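Local coordinates for protein amide synthase (Vibrio cholerae, PDB 1L5A) that probably forms an amide bond as a condensation enzyme of nonribosomal peptide synthesis, in the assembly of the siderophore vibriobactin, at residues N19-A24 and S356-G361; T195-T200 and E325-M330; L205-S210 and A380-Y385. One frame throughout, in Å; residues are numbered along the deposited sequence.

Contact 1 of 3, residues N19-A24 and S356-G361; sequences NLDTVA and SGSAEG
T22 and G357 meet at the frayed end of an antiparallel strand pairing in the chloramphenicol acetyltransferase-like fold of condensation domains, at the point where the chain leaves one sheet for the other half of the molecule. Strand 22-30 pairs here with the edge strand 348-356, and backbone bonds of A24 with L354 and A355 carry the pairing further into the sheet. The last bridge joins V23 and S356, a non-hydrogen-bonded pair with CA atoms 4.6 Å apart and side chains on the same face. Beyond them the two chains part, and the contact depends largely on backbone atoms. G357 N gives a weak bond to T22 O (3.2 Å, 134° at the hydrogen). A water is shared between the segments: it donates to L20 O at 3.0 Å, accepts from T22 N at 3.0 Å, and takes a weak third bond from G357 N. One solvent molecule thus fills in where direct pairing fades. G357 has a positive phi (91°); where the chain swings off the strand in this way there is no room for a side chain beside the carbonyl oxygen of S356, which suits glycine. On the other flank of strand 22-30, D21 and V23 bond through their backbones to H126 and A124, which places the contact beside H125 and H126, the paired histidines of the HHxxxDG signature of this family. The side chain of D21, its CG lying beside its own backbone N (chi1 -55°), makes a salt bridge through OD2 to R11 of helix 6-14. R11 also reaches the hydroxyl of S358 by a weak bond, so the arginine spans both segments, while D21 OD1 and S358 OG stand 3.8 Å apart.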
# COMPACT_ATOMS: atom_id res chain seq x y z
N ASN A 19 -0.68 -28.31 -30.62
CA ASN A 19 -0.35 -27.84 -29.28
C ASN A 19 0.81 -26.85 -29.33
O ASN A 19 1.96 -27.24 -29.26
CB ASN A 19 0.03 -29.03 -28.38
N LEU A 20 0.48 -25.57 -29.45
CA LEU A 20 1.48 -24.51 -29.53
C LEU A 20 2.00 -24.02 -28.19
O LEU A 20 3.18 -23.68 -28.05
CB LEU A 20 0.90 -23.31 -30.27
CG LEU A 20 0.73 -23.45 -31.78
CD1 LEU A 20 -0.26 -22.42 -32.29
CD2 LEU A 20 2.08 -23.28 -32.44
N ASP A 21 1.13 -23.98 -27.19
CA ASP A 21 1.52 -23.46 -25.89
C ASP A 21 1.40 -24.43 -24.74
O ASP A 21 0.60 -24.24 -23.84
CB ASP A 21 0.71 -22.19 -25.63
CG ASP A 21 0.86 -21.18 -26.74
OD1 ASP A 21 2.01 -20.78 -27.01
OD2 ASP A 21 -0.15 -20.80 -27.36
N THR A 22 2.22 -25.47 -24.77
CA THR A 22 2.23 -26.49 -23.74
C THR A 22 3.45 -26.32 -22.85
O THR A 22 4.46 -25.76 -23.26
CB THR A 22 2.32 -27.90 -24.37
OG1 THR A 22 1.18 -28.13 -25.20
CG2 THR A 22 2.38 -28.95 -23.29
N VAL A 23 3.34 -26.78 -21.61
CA VAL A 23 4.46 -26.71 -20.67
C VAL A 23 4.61 -28.12 -20.08
O VAL A 23 3.71 -28.63 -19.41
CB VAL A 23 4.19 -25.72 -19.52
CG1 VAL A 23 5.49 -25.44 -18.78
CG2 VAL A 23 3.60 -24.45 -20.04
N ALA A 24 5.74 -28.75 -20.36
CA ALA A 24 5.97 -30.08 -19.82
C ALA A 24 7.38 -30.23 -19.27
O ALA A 24 8.36 -29.79 -19.88
CB ALA A 24 5.71 -31.15 -20.91
N SER A 356 7.82 -25.86 -23.80
CA SER A 356 7.72 -24.57 -23.14
C SER A 356 7.30 -23.42 -24.03
O SER A 356 7.89 -22.35 -23.99
CB SER A 356 9.03 -24.20 -22.45
OG SER A 356 10.07 -24.20 -23.39
N GLY A 357 6.27 -23.65 -24.83
CA GLY A 357 5.79 -22.61 -25.69
C GLY A 357 6.43 -22.62 -27.05
O GLY A 357 6.98 -23.63 -27.50
N SER A 358 6.38 -21.47 -27.71
CA SER A 358 6.94 -21.33 -29.04
C SER A 358 7.95 -20.19 -29.11
O SER A 358 7.73 -19.11 -28.54
CB SER A 358 5.80 -21.11 -30.05
OG SER A 358 4.83 -20.23 -29.50
N ALA A 359 9.05 -20.45 -29.80
CA ALA A 359 10.12 -19.47 -29.95
C ALA A 359 9.75 -18.43 -31.00
O ALA A 359 9.33 -18.77 -32.10
CB ALA A 359 11.42 -20.18 -30.34
N GLU A 360 9.90 -17.15 -30.66
CA GLU A 360 9.59 -16.09 -31.60
C GLU A 360 10.72 -15.07 -31.50
O GLU A 360 11.09 -14.67 -30.40
CB GLU A 360 8.24 -15.48 -31.27
CG GLU A 360 7.48 -14.92 -32.46
CD GLU A 360 6.03 -14.58 -32.13
OE1 GLU A 360 5.30 -15.47 -31.63
OE2 GLU A 360 5.61 -13.41 -32.38
N GLY A 361 11.28 -14.66 -32.63
CA GLY A 361 12.37 -13.70 -32.60
C GLY A 361 13.62 -14.34 -32.04
O GLY A 361 13.87 -15.52 -32.24
O HOH W 1 4.51 -25.99 -26.58

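Contact 2 of 3, residues T195-T200 and E325-M330; sequences TLTSAT and EQSYFM
L196 meets the carbonyl oxygen of S327 and divides its two methyl branches between Q326 and Y328. L196 CB lies 3.8 Å from S327 O. With chi1 at -63° CG lies beside the residue's own backbone N, and from there the branches separate. L196 CD1 reaches the amide end of Q326, where NE2 is 3.3 Å away; the other end of that amide is occupied, since Q326 OE1 accepts from the backbone N of N323. L196 CD2 meets the ring of Y328 obliquely, 3.6 Å from Y328 CD2 and only slightly farther from CE2. The same ring has T195 O at its edge, near its plane, and is packed among L194, I313 and L322. Beneath this side chain lies a single beta bridge, L196 with Y328, tying together two irregular loops: one between helix 175-189 and strand 208-214, the other between helix 313-319 and strand 333-337. Two backbone bonds flank the bridge. F329 N donates to T195 O at 2.7 Å, almost straight at the hydrogen (171°), and T197 N donates to S327 O at 2.8 Å. E317 of helix 313-319 takes the N-H of Y328 through OE2. Next to the bridge, T197 OG1 and S327 OG share a hydrogen bond of 2.7 Å. F329 CB lies beside T195, 4.0 Å from T195 CG2, but a chi1 of -176° sets CG anti to the backbone N and carries the ring away from residues 195-200.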
# COMPACT_ATOMS: atom_id res chain seq x y z
N THR A 195 7.99 -2.78 -32.20
CA THR A 195 7.76 -3.54 -33.41
C THR A 195 6.55 -4.44 -33.28
O THR A 195 6.39 -5.12 -32.28
CB THR A 195 8.96 -4.40 -33.72
OG1 THR A 195 10.14 -3.59 -33.70
CG2 THR A 195 8.78 -5.07 -35.07
N LEU A 196 5.69 -4.46 -34.30
CA LEU A 196 4.52 -5.31 -34.27
C LEU A 196 4.85 -6.68 -34.84
O LEU A 196 5.88 -6.88 -35.47
CB LEU A 196 3.38 -4.71 -35.09
CG LEU A 196 2.79 -3.37 -34.65
CD1 LEU A 196 1.41 -3.23 -35.30
CD2 LEU A 196 2.66 -3.29 -33.13
N THR A 197 3.95 -7.62 -34.60
CA THR A 197 4.09 -8.98 -35.09
C THR A 197 3.77 -8.91 -36.57
O THR A 197 2.81 -8.26 -36.96
CB THR A 197 3.08 -9.93 -34.40
OG1 THR A 197 3.44 -10.09 -33.03
CG2 THR A 197 3.05 -11.30 -35.11
N SER A 198 4.59 -9.56 -37.39
CA SER A 198 4.36 -9.56 -38.82
C SER A 198 2.98 -10.13 -39.12
O SER A 198 2.49 -11.03 -38.42
CB SER A 198 5.41 -10.40 -39.54
OG SER A 198 4.91 -10.86 -40.78
N ALA A 199 2.37 -9.60 -40.16
CA ALA A 199 1.04 -10.03 -40.58
C ALA A 199 1.10 -11.41 -41.24
O ALA A 199 0.09 -12.11 -41.31
CB ALA A 199 0.46 -9.00 -41.55
N THR A 200 2.28 -11.80 -41.70
CA THR A 200 2.44 -13.08 -42.36
C THR A 200 3.14 -14.09 -41.47
O THR A 200 3.69 -15.10 -41.95
CB THR A 200 3.25 -12.90 -43.65
OG1 THR A 200 4.61 -12.55 -43.32
CG2 THR A 200 2.64 -11.77 -44.49
N GLU A 325 -6.45 -8.18 -34.23
CA GLU A 325 -5.56 -9.07 -34.98
C GLU A 325 -4.08 -8.73 -34.86
O GLU A 325 -3.25 -9.35 -35.53
CB GLU A 325 -5.94 -9.08 -36.46
CG GLU A 325 -7.27 -9.74 -36.78
CD GLU A 325 -8.40 -9.16 -35.96
OE1 GLU A 325 -8.52 -9.54 -34.77
OE2 GLU A 325 -9.16 -8.33 -36.49
N GLN A 326 -3.73 -7.77 -34.01
CA GLN A 326 -2.32 -7.41 -33.86
C GLN A 326 -1.73 -7.72 -32.50
O GLN A 326 -2.46 -7.92 -31.53
CB GLN A 326 -2.13 -5.92 -34.16
CG GLN A 326 -2.44 -5.56 -35.59
CD GLN A 326 -2.44 -4.07 -35.81
OE1 GLN A 326 -3.22 -3.34 -35.20
NE2 GLN A 326 -1.56 -3.59 -36.68
N SER A 327 -0.41 -7.75 -32.44
CA SER A 327 0.33 -8.02 -31.21
C SER A 327 1.75 -7.48 -31.38
O SER A 327 2.20 -7.25 -32.50
CB SER A 327 0.39 -9.52 -30.93
OG SER A 327 0.98 -10.22 -32.02
N TYR A 328 2.46 -7.27 -30.28
CA TYR A 328 3.83 -6.79 -30.37
C TYR A 328 4.80 -7.94 -30.62
O TYR A 328 4.59 -9.07 -30.14
CB TYR A 328 4.26 -6.10 -29.08
CG TYR A 328 3.56 -4.80 -28.78
CD1 TYR A 328 2.99 -4.56 -27.53
CD2 TYR A 328 3.53 -3.77 -29.72
CE1 TYR A 328 2.42 -3.34 -27.22
CE2 TYR A 328 2.97 -2.55 -29.42
CZ TYR A 328 2.42 -2.34 -28.18
OH TYR A 328 1.89 -1.11 -27.88
N PHE A 329 5.87 -7.63 -31.34
CA PHE A 329 6.91 -8.61 -31.60
C PHE A 329 7.83 -8.49 -30.40
O PHE A 329 8.68 -7.61 -30.35
CB PHE A 329 7.64 -8.26 -32.89
CG PHE A 329 8.68 -9.26 -33.29
CD1 PHE A 329 8.33 -10.59 -33.51
CD2 PHE A 329 10.01 -8.87 -33.49
CE1 PHE A 329 9.28 -11.53 -33.93
CE2 PHE A 329 10.97 -9.81 -33.91
CZ PHE A 329 10.60 -11.14 -34.13
N MET A 330 7.65 -9.36 -29.41
CA MET A 330 8.49 -9.25 -28.21
C MET A 330 9.90 -9.79 -28.40
O MET A 330 10.27 -10.79 -27.81
CB MET A 330 7.80 -9.92 -27.03
CG MET A 330 6.52 -9.17 -26.66
SD MET A 330 5.30 -10.09 -25.72
CE MET A 330 3.74 -9.25 -26.19

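Contact 3 of 3, residues L205-S210 and A380-Y385; sequences LSHAVS and ADLASY
One carboxylate oxygen, D381 OD1, is gripped by two backbone N-H groups from opposite faces of its plane. H207 N reaches D381 OD1 from across the contact at 3.0 Å and is nearly straight (171°); A383 N, two residues after the aspartate, reaches the same OD1 at 2.9 Å, closing an Asx turn. OD2 accepts from the hydroxyl of Y201. Together these three bonds should fix the rotation of the group and would be expected to favour its ionised form. The aspartate thus extends the pairing of the strands past their regular end. Before it, V209 and A380 form a hydrogen-bonded pair, with V209 N to A380 O at 2.9 Å and A380 N to V209 O at 3.0 Å; A208 faces D381 as a non-hydrogen-bonded pair, and L382 N still reaches H207 O. L382 CD1 touches two neighbours: it is 3.7 Å from CD2 of the H207 ring, at the ring's edge, and 3.8 Å from V209 CG1, the valine crossing the leucine at about a right angle. V209 and A380 both touch W390 of helix 387-409. The whole is an antiparallel strand end closed by an Asx turn, at the margin of the four-stranded sheet in the C-terminal half of the condensation fold.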
# COMPACT_ATOMS: atom_id res chain seq x y z
N LEU A 205 4.74 -22.49 -38.17
CA LEU A 205 5.91 -22.69 -39.00
C LEU A 205 7.21 -22.39 -38.26
O LEU A 205 8.26 -22.26 -38.89
CB LEU A 205 5.83 -21.85 -40.26
CG LEU A 205 4.65 -22.28 -41.13
CD1 LEU A 205 4.63 -21.44 -42.41
CD2 LEU A 205 4.78 -23.77 -41.43
N SER A 206 7.15 -22.28 -36.94
CA SER A 206 8.35 -22.01 -36.16
C SER A 206 9.46 -23.02 -36.45
O SER A 206 9.20 -24.19 -36.66
CB SER A 206 8.02 -22.05 -34.68
OG SER A 206 9.21 -22.11 -33.93
N HIS A 207 10.71 -22.56 -36.44
CA HIS A 207 11.87 -23.41 -36.69
C HIS A 207 12.95 -22.91 -35.75
O HIS A 207 13.68 -21.98 -36.08
CB HIS A 207 12.33 -23.26 -38.16
CG HIS A 207 13.55 -24.07 -38.50
ND1 HIS A 207 13.48 -25.38 -38.92
CD2 HIS A 207 14.86 -23.75 -38.48
CE1 HIS A 207 14.70 -25.84 -39.14
NE2 HIS A 207 15.56 -24.87 -38.88
N ALA A 208 13.07 -23.54 -34.59
CA ALA A 208 14.02 -23.12 -33.57
C ALA A 208 15.45 -23.64 -33.66
O ALA A 208 15.67 -24.80 -33.98
CB ALA A 208 13.46 -23.45 -32.18
N VAL A 209 16.40 -22.77 -33.38
CA VAL A 209 17.81 -23.13 -33.38
C VAL A 209 18.40 -22.59 -32.07
O VAL A 209 17.93 -21.59 -31.53
CB VAL A 209 18.58 -22.57 -34.62
CG1 VAL A 209 18.09 -23.28 -35.89
CG2 VAL A 209 18.38 -21.05 -34.74
N SER A 210 19.44 -23.25 -31.56
CA SER A 210 20.03 -22.80 -30.31
C SER A 210 21.46 -23.25 -30.07
O SER A 210 21.96 -24.18 -30.70
CB SER A 210 19.15 -23.26 -29.14
OG SER A 210 19.61 -22.68 -27.95
N ALA A 380 16.85 -18.82 -31.47
CA ALA A 380 16.15 -18.02 -32.46
C ALA A 380 15.18 -18.88 -33.25
O ALA A 380 15.42 -20.06 -33.44
CB ALA A 380 17.13 -17.36 -33.40
N ASP A 381 14.09 -18.27 -33.67
CA ASP A 381 13.10 -18.94 -34.50
C ASP A 381 13.39 -18.42 -35.91
O ASP A 381 13.07 -17.28 -36.24
CB ASP A 381 11.69 -18.55 -34.08
CG ASP A 381 10.68 -18.73 -35.19
OD1 ASP A 381 10.90 -19.61 -36.05
OD2 ASP A 381 9.67 -17.99 -35.20
N LEU A 382 14.01 -19.26 -36.73
CA LEU A 382 14.37 -18.83 -38.08
C LEU A 382 13.20 -18.36 -38.95
O LEU A 382 13.41 -17.67 -39.94
CB LEU A 382 15.17 -19.94 -38.78
CG LEU A 382 16.49 -20.20 -38.05
CD1 LEU A 382 17.42 -21.07 -38.88
CD2 LEU A 382 17.17 -18.86 -37.76
N ALA A 383 11.98 -18.68 -38.55
CA ALA A 383 10.80 -18.27 -39.29
C ALA A 383 10.37 -16.84 -38.93
O ALA A 383 9.47 -16.28 -39.55
CB ALA A 383 9.65 -19.23 -39.01
N SER A 384 11.01 -16.26 -37.93
CA SER A 384 10.66 -14.90 -37.52
C SER A 384 11.89 -14.13 -37.05
O SER A 384 11.77 -13.11 -36.37
CB SER A 384 9.62 -14.92 -36.40
OG SER A 384 10.15 -15.54 -35.23
N TYR A 385 13.08 -14.62 -37.40
CA TYR A 385 14.31 -13.95 -37.00
C TYR A 385 15.41 -14.44 -37.92
O TYR A 385 15.60 -15.63 -38.09
CB TYR A 385 14.65 -14.27 -35.55
CG TYR A 385 15.77 -13.42 -35.03
CD1 TYR A 385 15.54 -12.09 -34.64
CD2 TYR A 385 17.07 -13.90 -34.99
CE1 TYR A 385 16.60 -11.26 -34.24
CE2 TYR A 385 18.14 -13.08 -34.60
CZ TYR A 385 17.88 -11.76 -34.22
OH TYR A 385 18.92 -10.95 -33.83

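In the fold
The three contacts meet around the passage between the two sheets of the chain. Contact 1 lies at the margin of the five-stranded sheet; its segment 356-361 leads on to strand 362-368 of the second sheet, where contact 3 joins strands 208-214 and 374-381. Their centres are about 12 Å apart, and probable hydrogen bonds link G361 to D381 and S384. The centre of contact 2 lies about 17 Å from that of contact 1 and about 16 Å from that of contact 3, and its F329 ring packs on G361 and S384. Contact 3 alternates along the chain with contacts 1 and 2, whereas both segments of contact 2 fall between those of contact 1, so strand ends and loops far apart in sequence meet where the two halves adjoin.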